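Local coordinates for uncharacterized protein (Bacteroides uniformis, PDB 4JPQ), which is of unknown function but, as a member of carbohydrate-binding family 9, probably binds carbohydrate, at residues 73-78 with 106-111; 87-92 with 184-189. All coordinates share one frame; numbering follows the deposited sequence.

Contact 1: 73-78 with 106-111. With SO4 (sulfate ion), chain D.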
loop_
_atom_site.group_PDB
_atom_site.type_symbol
_atom_site.label_atom_id
_atom_site.label_comp_id
_atom_site.label_asym_id
_atom_site.label_seq_id
_atom_site.Cartn_x
_atom_site.Cartn_y
_atom_site.Cartn_z
ATOM N N VAL A 73 -1.094 -12.017 13.386
ATOM C CA VAL A 73 -0.170 -10.963 12.950
ATOM C C VAL A 73 1.271 -11.360 13.248
ATOM O O VAL A 73 1.526 -12.152 14.153
ATOM C CB VAL A 73 -0.497 -9.592 13.573
ATOM C CG1 VAL A 73 -1.836 -9.091 13.054
ATOM C CG2 VAL A 73 -0.505 -9.634 15.094
ATOM N N ARG A 74 2.197 -10.773 12.499
ATOM C CA ARG A 74 3.625 -11.116 12.561
ATOM C C ARG A 74 4.442 -9.956 11.994
ATOM O O ARG A 74 3.984 -9.309 11.070
ATOM C CB ARG A 74 3.831 -12.366 11.703
ATOM C CG ARG A 74 5.235 -12.938 11.598
ATOM C CD ARG A 74 5.237 -14.114 10.623
ATOM N NE ARG A 74 6.515 -14.831 10.587
ATOM C CZ ARG A 74 7.573 -14.535 9.828
ATOM N NH1 ARG A 74 7.587 -13.498 8.978
ATOM N NH2 ARG A 74 8.659 -15.296 9.922
ATOM N N ALA A 75 5.620 -9.696 12.550
ATOM C CA ALA A 75 6.512 -8.614 12.061
ATOM C C ALA A 75 7.963 -8.900 12.426
ATOM O O ALA A 75 8.535 -8.270 13.301
ATOM C CB ALA A 75 6.070 -7.272 12.595
ATOM N N VAL A 76 8.524 -9.915 11.781
ATOM C CA VAL A 76 9.899 -10.345 12.013
ATOM C C VAL A 76 10.935 -9.422 11.349
ATOM O O VAL A 76 12.021 -9.234 11.904
ATOM C CB VAL A 76 10.100 -11.837 11.581
ATOM C CG1 VAL A 76 11.554 -12.296 11.770
ATOM C CG2 VAL A 76 9.147 -12.736 12.372
ATOM N N ALA A 77 10.603 -8.862 10.188
ATOM C CA ALA A 77 11.548 -8.041 9.413
ATOM C C ALA A 77 12.270 -7.005 10.271
ATOM O O ALA A 77 11.624 -6.148 10.839
ATOM C CB ALA A 77 10.834 -7.373 8.251
ATOM N N SER A 78 13.594 -7.116 10.389
ATOM C CA SER A 78 14.367 -6.233 11.283
ATOM C C SER A 78 14.612 -4.816 10.768
ATOM O O SER A 78 14.896 -3.924 11.571
ATOM C CB SER A 78 15.696 -6.883 11.695
ATOM O OG SER A 78 16.521 -7.090 10.572
ATOM N N GLU A 106 5.469 -1.746 0.092
ATOM C CA GLU A 106 5.002 -2.854 0.922
ATOM C C GLU A 106 5.410 -2.524 2.345
ATOM O O GLU A 106 6.577 -2.233 2.598
ATOM C CB GLU A 106 5.625 -4.165 0.438
ATOM C CG GLU A 106 5.375 -4.440 -1.046
ATOM C CD GLU A 106 5.892 -5.781 -1.544
ATOM O OE1 GLU A 106 6.170 -6.677 -0.735
ATOM O OE2 GLU A 106 6.008 -5.949 -2.776
ATOM N N CYS A 107 4.450 -2.563 3.268
ATOM C CA CYS A 107 4.693 -2.187 4.666
ATOM C C CYS A 107 4.091 -3.210 5.629
ATOM O O CYS A 107 2.895 -3.531 5.514
ATOM C CB CYS A 107 4.079 -0.813 4.892
ATOM S SG CYS A 107 4.735 0.052 6.320
ATOM N N ASN A 108 4.904 -3.777 6.528
ATOM C CA ASN A 108 4.360 -4.749 7.504
ATOM C C ASN A 108 3.651 -4.011 8.620
ATOM O O ASN A 108 3.834 -2.791 8.780
ATOM C CB ASN A 108 5.384 -5.783 8.028
ATOM C CG ASN A 108 6.462 -5.210 8.951
ATOM O OD1 ASN A 108 6.413 -4.068 9.396
ATOM N ND2 ASN A 108 7.447 -6.050 9.266
ATOM N N CYS A 109 2.879 -4.760 9.406
ATOM C CA CYS A 109 2.087 -4.197 10.517
ATOM C C CYS A 109 2.873 -3.454 11.611
ATOM O O CYS A 109 2.278 -2.681 12.355
ATOM C CB CYS A 109 1.206 -5.274 11.150
ATOM S SG CYS A 109 2.122 -6.615 11.925
ATOM N N ALA A 110 4.181 -3.690 11.707
ATOM C CA ALA A 110 5.056 -2.958 12.648
ATOM C C ALA A 110 5.649 -1.665 12.076
ATOM O O ALA A 110 6.369 -0.967 12.792
ATOM C CB ALA A 110 6.170 -3.867 13.156
ATOM N N GLY A 111 5.361 -1.351 10.810
ATOM C CA GLY A 111 5.866 -0.142 10.160
ATOM C C GLY A 111 7.112 -0.267 9.303
ATOM O O GLY A 111 7.538 0.732 8.722
HETATM S S SO4 D . 14.692 -8.854 7.351
HETATM O O1 SO4 D . 15.747 -9.389 6.455
HETATM O O2 SO4 D . 14.762 -9.495 8.696
HETATM O O3 SO4 D . 14.823 -7.366 7.492
HETATM O O4 SO4 D . 13.393 -9.226 6.746
HETATM O O HOH W 1 9.172 -5.683 11.988
#
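Ala-75, the last residue of strand 72-75, faces Ala-110 of the type I beta turn 108-111, with their CA atoms 5.9 Å apart and no direct hydrogen bond between the two backbones. The turn closes strand 102-108 and is held by the backbone bond from Gly-111 N to Asn-108 O. The methyl groups of Ala-75 and Ala-110 meet directly, CB to CB at 3.5 Å. Cys-109 SG lies 4.1 Å from Ala-75 CB and 4.3 Å from Val-73 CB. The same sulfur sits 3.4 Å from Arg-74 O. The Cys-109 torsion, chi1 64°, turns SG toward strand 72-75. Trp-155 and Phe-146 also touch this side chain.

Asn-108 supplies the polar side of the contact. Its ND2 touches the methyl groups of Ala-75 and Ala-77, each 3.8 Å away. OD1 turns back to its own turn, receiving a bond from Arg-112 N and a weak one from Ala-110 N. ND2 gives one hydrogen bond to Asp-87 OD2 and another to a water. That water donates to Ala-77 O at 2.7 Å and, weakly, to Ala-75 O. Past the water, Ser-78 N bonds sulfate O2 at 3.1 Å, and Arg-83 N holds the same ion, which probably came from the crystallisation liquor. The two segments therefore join by small apolar side chains and by one amide whose polar atoms are satisfied through the water, Asp-87 and the backbone N-H groups of Arg-112 and, weakly, Ala-110.

Contact 2: 87-92 with 184-189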
loop_
_atom_site.group_PDB
_atom_site.type_symbol
_atom_site.label_atom_id
_atom_site.label_comp_id
_atom_site.label_asym_id
_atom_site.label_seq_id
_atom_site.Cartn_x
_atom_site.Cartn_y
_atom_site.Cartn_z
ATOM N N ASP A 87 5.556 -11.172 6.611
ATOM C CA ASP A 87 4.866 -10.666 7.794
ATOM C C ASP A 87 3.450 -10.240 7.358
ATOM O O ASP A 87 3.142 -10.269 6.164
ATOM C CB ASP A 87 5.632 -9.447 8.355
ATOM C CG ASP A 87 7.033 -9.790 8.817
ATOM O OD1 ASP A 87 7.216 -10.855 9.442
ATOM O OD2 ASP A 87 7.962 -8.974 8.619
ATOM N N ALA A 88 2.586 -9.891 8.323
ATOM C CA ALA A 88 1.237 -9.353 8.023
ATOM C C ALA A 88 1.523 -8.029 7.345
ATOM O O ALA A 88 2.099 -7.127 7.963
ATOM C CB ALA A 88 0.410 -9.146 9.280
ATOM N N CYS A 89 1.129 -7.927 6.080
ATOM C CA CYS A 89 1.548 -6.830 5.231
ATOM C C CYS A 89 0.471 -6.284 4.322
ATOM O O CYS A 89 -0.273 -7.057 3.725
ATOM C CB CYS A 89 2.693 -7.393 4.385
ATOM S SG CYS A 89 3.470 -6.314 3.181
ATOM N N VAL A 90 0.438 -4.949 4.206
ATOM C CA VAL A 90 -0.436 -4.226 3.268
ATOM C C VAL A 90 0.488 -3.572 2.242
ATOM O O VAL A 90 1.626 -3.182 2.574
ATOM C CB VAL A 90 -1.347 -3.180 3.912
ATOM C CG1 VAL A 90 -2.379 -3.875 4.789
ATOM C CG2 VAL A 90 -0.573 -2.113 4.686
ATOM N N GLU A 91 -0.000 -3.477 1.003
ATOM C CA GLU A 91 0.809 -3.015 -0.119
ATOM C C GLU A 91 0.059 -2.039 -1.031
ATOM O O GLU A 91 -1.167 -2.091 -1.132
ATOM C CB GLU A 91 1.285 -4.228 -0.942
ATOM C CG GLU A 91 1.948 -5.357 -0.138
ATOM C CD GLU A 91 2.432 -6.539 -0.965
ATOM O OE1 GLU A 91 2.196 -6.586 -2.180
ATOM O OE2 GLU A 91 3.042 -7.454 -0.383
ATOM N N PHE A 92 0.832 -1.156 -1.669
ATOM C CA PHE A 92 0.364 -0.173 -2.648
ATOM C C PHE A 92 1.336 -0.195 -3.827
ATOM O O PHE A 92 2.523 0.058 -3.644
ATOM C CB PHE A 92 0.331 1.230 -2.030
ATOM C CG PHE A 92 -0.001 2.344 -3.010
ATOM C CD1 PHE A 92 -1.125 2.265 -3.836
ATOM C CD2 PHE A 92 0.778 3.508 -3.066
ATOM C CE1 PHE A 92 -1.452 3.299 -4.712
ATOM C CE2 PHE A 92 0.452 4.547 -3.931
ATOM C CZ PHE A 92 -0.663 4.440 -4.756
ATOM N N TYR A 184 -2.959 -4.258 -2.034
ATOM C CA TYR A 184 -2.943 -5.662 -1.630
ATOM C C TYR A 184 -2.738 -5.907 -0.136
ATOM O O TYR A 184 -2.178 -5.073 0.580
ATOM C CB TYR A 184 -1.830 -6.438 -2.351
ATOM C CG TYR A 184 -1.667 -6.222 -3.834
ATOM C CD1 TYR A 184 -2.673 -6.584 -4.721
ATOM C CD2 TYR A 184 -0.469 -5.719 -4.366
ATOM C CE1 TYR A 184 -2.520 -6.414 -6.100
ATOM C CE2 TYR A 184 -0.305 -5.542 -5.737
ATOM C CZ TYR A 184 -1.318 -5.906 -6.607
ATOM O OH TYR A 184 -1.144 -5.722 -7.956
ATOM N N LYS A 185 -3.166 -7.103 0.277
ATOM C CA LYS A 185 -2.978 -7.655 1.619
ATOM C C LYS A 185 -2.409 -9.070 1.470
ATOM O O LYS A 185 -2.847 -9.830 0.591
ATOM C CB LYS A 185 -4.302 -7.762 2.335
ATOM C CG LYS A 185 -4.262 -8.431 3.699
ATOM C CD LYS A 185 -3.599 -7.577 4.766
ATOM C CE LYS A 185 -3.489 -8.305 6.110
ATOM N NZ LYS A 185 -2.414 -9.331 6.213
ATOM N N CYS A 186 -1.463 -9.424 2.342
ATOM C CA CYS A 186 -0.854 -10.752 2.333
ATOM C C CYS A 186 -0.086 -11.033 3.618
ATOM O O CYS A 186 -0.060 -10.200 4.519
ATOM C CB CYS A 186 0.093 -10.900 1.120
ATOM S SG CYS A 186 1.548 -9.849 1.226
ATOM N N GLY A 187 0.519 -12.224 3.684
ATOM C CA GLY A 187 1.375 -12.639 4.793
ATOM C C GLY A 187 1.861 -14.049 4.544
ATOM O O GLY A 187 1.263 -14.994 5.033
ATOM N N ASP A 188 2.906 -14.173 3.718
ATOM C CA ASP A 188 3.420 -15.472 3.267
ATOM C C ASP A 188 3.742 -16.449 4.395
ATOM O O ASP A 188 3.428 -17.622 4.258
ATOM C CB ASP A 188 4.632 -15.330 2.305
ATOM C CG ASP A 188 4.266 -14.697 0.934
ATOM O OD1 ASP A 188 3.200 -14.064 0.789
ATOM O OD2 ASP A 188 5.081 -14.826 -0.006
ATOM N N LYS A 189 4.328 -15.967 5.494
ATOM C CA LYS A 189 4.710 -16.831 6.640
ATOM C C LYS A 189 3.740 -16.824 7.843
ATOM O O LYS A 189 4.072 -17.307 8.939
ATOM C CB LYS A 189 6.168 -16.564 7.060
ATOM C CG LYS A 189 7.199 -17.166 6.096
ATOM C CD LYS A 189 8.589 -17.293 6.713
ATOM C CE LYS A 189 9.482 -18.244 5.928
ATOM N NZ LYS A 189 10.711 -18.579 6.706
#
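Cys-89 and Cys-186 form a reciprocal pair of backbone hydrogen bonds, from Cys-89 N to Cys-186 O and from Cys-186 N to Cys-89 O, both 3.0 Å long. Glu-91 and Tyr-184 form the next such pair, with Glu-91 N to Tyr-184 O at 2.7 Å. Cys-186 O takes a second donor, Lys-185 NZ, at 3.0 Å. NZ and Cys-89 N reach this oxygen from opposite faces of its carbonyl plane. Bends at chi2 (72°) and chi4 (77°) turn the lysine chain over toward strand 89-95 and bring NZ to that oxygen. NZ also forms a salt bridge to Glu-70 and a hydrogen bond to His-194. An alanine in place of Lys-185 would probably leave Glu-70 without its cationic mate and Cys-186 O with one donor fewer.

Strands 89-95 and 178-186 are antiparallel neighbours in the beta-rich fold of this family 9 domain. Val-90 and Lys-185 are the non-hydrogen-bonded pair between the two hydrogen-bonded pairs. Their side chains share one face, where Val-90 CG1 packs on Lys-185 CD at 3.9 Å. Trp-155 covers both.

The opposite face carries Cys-89, Cys-186, Glu-91 and Tyr-184. Glu-91 OE2 approaches Cys-186 SG, while OE1 lies 3.6 Å from Tyr-184 CD2. The carboxylate and ring planes are 84° apart. A buffer molecule, 3-cyclohexyl-1-propylsulfonic acid, is bound about 5 Å from the Glu-91 side chain and may mark a pocket. Phe-208 stacks on the Tyr-184 ring, and Phe-93 meets it edge-to-face. Beyond the strand ends, Gly-187 CA makes a CA-H...O contact of 3.3 Å with Asp-87 O.

How the contacts relate
The centres of contacts 1 and 2 lie 9 Å apart, on the same side of the chain's centre. The segments alternate along the chain: 73-78, 87-92, 106-111, then 184-189. Strand 89-95 is the middle strand of three, with 102-108 along one edge and 178-186 along the other. Strand 72-75 pairs instead with 146-150 in a small separate sheet. Asp-87 joins the two contacts. Its OD1 makes a salt bridge to Arg-74 NH1 and probably a hydrogen bond to Val-76 N. Asn-108 CB also packs on Ala-88 O. One buried carboxylate, just before strand 89-95, thus ties strand 72-75 and the loop after it to the strand pair of contact 2, within one family 9 domain.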